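Local coordinates for nitrite transporter NirC (PDB 4FC4), which carries nitrite into and out of the cell across the cytoplasmic membrane as a pentameric channel of the formate/nitrite transporter family, at residues B[43-48]-B[59-64]. Sequence-based numbering, arbitrary orientation.
Sequences ILIFTL and LVMGAT
Ile45 and Met61 bring the backbones closest, their CA atoms 4.8 Å apart, where the segments of helices 24-51 and 57-63 run nearly antiparallel at 161° with their axes 8.8 Å apart. This helical hairpin of the formate/nitrite transporter fold, whose helix 57-63 is the first half of a broken transmembrane helix resuming at 67-75, illustrates how membrane helices can be joined by apolar packing and one Met-aromatic contact. The Met61 chain is extended through chi2 and then bends about its CG-SD bond (chi3 75°), which carries CE over the centre of one face of the Phe46 ring, 3.6 Å from its centroid, a CH-pi contact. Met61 SD lies farther out above the same face, 5.2 Å from the ring centroid. Ile137, Val138 and Val141 also pack on Phe46. Ile45 crosses Met61 at about a right angle, its CD1 3.8 Å from Met61 CE. On the flank nearer a neighbouring subunit, whose Ala192 packs on Leu44 and Leu48, Leu44 CD2 approaches Thr64 O. Thr64 turns its hydroxyl back onto helix 57-63 (chi1 57°), donating to Val60 O from OG1 at 2.8 Å, and OG1 also lies against Ile45 CG2 at 3.2 Å and Leu48 CD1 at 3.5 Å.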
loop_
_atom_site.group_PDB
_atom_site.type_symbol
_atom_site.label_atom_id
_atom_site.label_comp_id
_atom_site.label_asym_id
_atom_site.label_seq_id
_atom_site.Cartn_x
_atom_site.Cartn_y
_atom_site.Cartn_z
ATOM N N ILE B 43 6.607 20.761 -6.386
ATOM C CA ILE B 43 7.128 21.365 -5.176
ATOM C C ILE B 43 7.410 20.220 -4.194
ATOM O O ILE B 43 8.491 20.194 -3.579
ATOM C CB ILE B 43 6.178 22.423 -4.563
ATOM C CG1 ILE B 43 6.004 23.614 -5.536
ATOM C CG2 ILE B 43 6.759 22.887 -3.220
ATOM C CD1 ILE B 43 4.849 24.545 -5.255
ATOM N N LEU B 44 6.493 19.240 -4.119
ATOM C CA LEU B 44 6.624 18.155 -3.139
ATOM C C LEU B 44 7.943 17.416 -3.385
ATOM O O LEU B 44 8.763 17.222 -2.480
ATOM C CB LEU B 44 5.443 17.176 -3.200
ATOM C CG LEU B 44 5.664 15.839 -2.445
ATOM C CD1 LEU B 44 6.110 16.060 -0.988
ATOM C CD2 LEU B 44 4.362 15.033 -2.462
ATOM N N ILE B 45 8.183 17.038 -4.631
ATOM C CA ILE B 45 9.275 16.078 -4.850
ATOM C C ILE B 45 10.609 16.807 -4.869
ATOM O O ILE B 45 11.596 16.262 -4.468
ATOM C CB ILE B 45 9.082 15.236 -6.122
ATOM C CG1 ILE B 45 9.097 16.150 -7.369
ATOM C CG2 ILE B 45 7.804 14.395 -6.036
ATOM C CD1 ILE B 45 9.348 15.376 -8.660
ATOM N N PHE B 46 10.634 18.060 -5.295
ATOM C CA PHE B 46 11.863 18.849 -5.125
ATOM C C PHE B 46 12.191 19.201 -3.674
ATOM O O PHE B 46 13.338 19.232 -3.319
ATOM C CB PHE B 46 11.865 20.042 -6.055
ATOM C CG PHE B 46 12.237 19.659 -7.426
ATOM C CD1 PHE B 46 11.303 18.978 -8.244
ATOM C CD2 PHE B 46 13.560 19.856 -7.897
ATOM C CE1 PHE B 46 11.653 18.545 -9.528
ATOM C CE2 PHE B 46 13.906 19.451 -9.180
ATOM C CZ PHE B 46 12.942 18.806 -9.998
ATOM N N THR B 47 11.190 19.422 -2.829
ATOM C CA THR B 47 11.435 19.584 -1.416
ATOM C C THR B 47 12.073 18.323 -0.863
ATOM O O THR B 47 13.029 18.386 -0.092
ATOM C CB THR B 47 10.098 19.902 -0.701
ATOM O OG1 THR B 47 9.527 21.047 -1.390
ATOM C CG2 THR B 47 10.297 20.261 0.793
ATOM N N LEU B 48 11.566 17.165 -1.249
ATOM C CA LEU B 48 12.075 15.962 -0.677
ATOM C C LEU B 48 13.481 15.670 -1.203
ATOM O O LEU B 48 14.387 15.330 -0.423
ATOM C CB LEU B 48 11.105 14.797 -0.929
ATOM C CG LEU B 48 9.706 14.946 -0.268
ATOM C CD1 LEU B 48 8.805 13.782 -0.715
ATOM C CD2 LEU B 48 9.811 14.980 1.248
ATOM N N LEU B 59 14.493 7.540 -6.699
ATOM C CA LEU B 59 13.550 6.650 -6.063
ATOM C C LEU B 59 12.490 7.427 -5.308
ATOM O O LEU B 59 11.266 7.188 -5.471
ATOM C CB LEU B 59 14.270 5.647 -5.147
ATOM C CG LEU B 59 13.378 4.732 -4.287
ATOM C CD1 LEU B 59 12.456 3.891 -5.148
ATOM C CD2 LEU B 59 14.267 3.886 -3.388
ATOM N N VAL B 60 12.956 8.370 -4.490
ATOM C CA VAL B 60 12.061 9.094 -3.629
ATOM C C VAL B 60 11.212 10.098 -4.397
ATOM O O VAL B 60 9.991 10.226 -4.197
ATOM C CB VAL B 60 12.837 9.747 -2.459
ATOM C CG1 VAL B 60 11.950 10.779 -1.699
ATOM C CG2 VAL B 60 13.387 8.643 -1.528
ATOM N N MET B 61 11.867 10.836 -5.269
ATOM C CA MET B 61 11.170 11.808 -6.053
ATOM C C MET B 61 10.174 11.086 -6.980
ATOM O O MET B 61 9.115 11.612 -7.236
ATOM C CB MET B 61 12.148 12.674 -6.837
ATOM C CG MET B 61 12.923 13.602 -5.950
ATOM S SD MET B 61 14.093 14.605 -6.865
ATOM C CE MET B 61 13.026 15.819 -7.660
ATOM N N GLY B 62 10.498 9.875 -7.445
ATOM C CA GLY B 62 9.608 9.142 -8.351
ATOM C C GLY B 62 8.431 8.628 -7.554
ATOM O O GLY B 62 7.294 8.800 -7.967
ATOM N N ALA B 63 8.710 8.017 -6.404
ATOM C CA ALA B 63 7.676 7.406 -5.586
ATOM C C ALA B 63 6.662 8.438 -5.019
ATOM O O ALA B 63 5.590 8.066 -4.552
ATOM C CB ALA B 63 8.316 6.574 -4.458
ATOM N N THR B 64 6.995 9.717 -5.032
ATOM C CA THR B 64 6.142 10.709 -4.368
ATOM C C THR B 64 5.545 11.676 -5.363
ATOM O O THR B 64 4.800 12.568 -4.972
ATOM C CB THR B 64 6.863 11.491 -3.229
ATOM O OG1 THR B 64 8.040 12.141 -3.760
ATOM C CG2 THR B 64 7.271 10.542 -2.063
#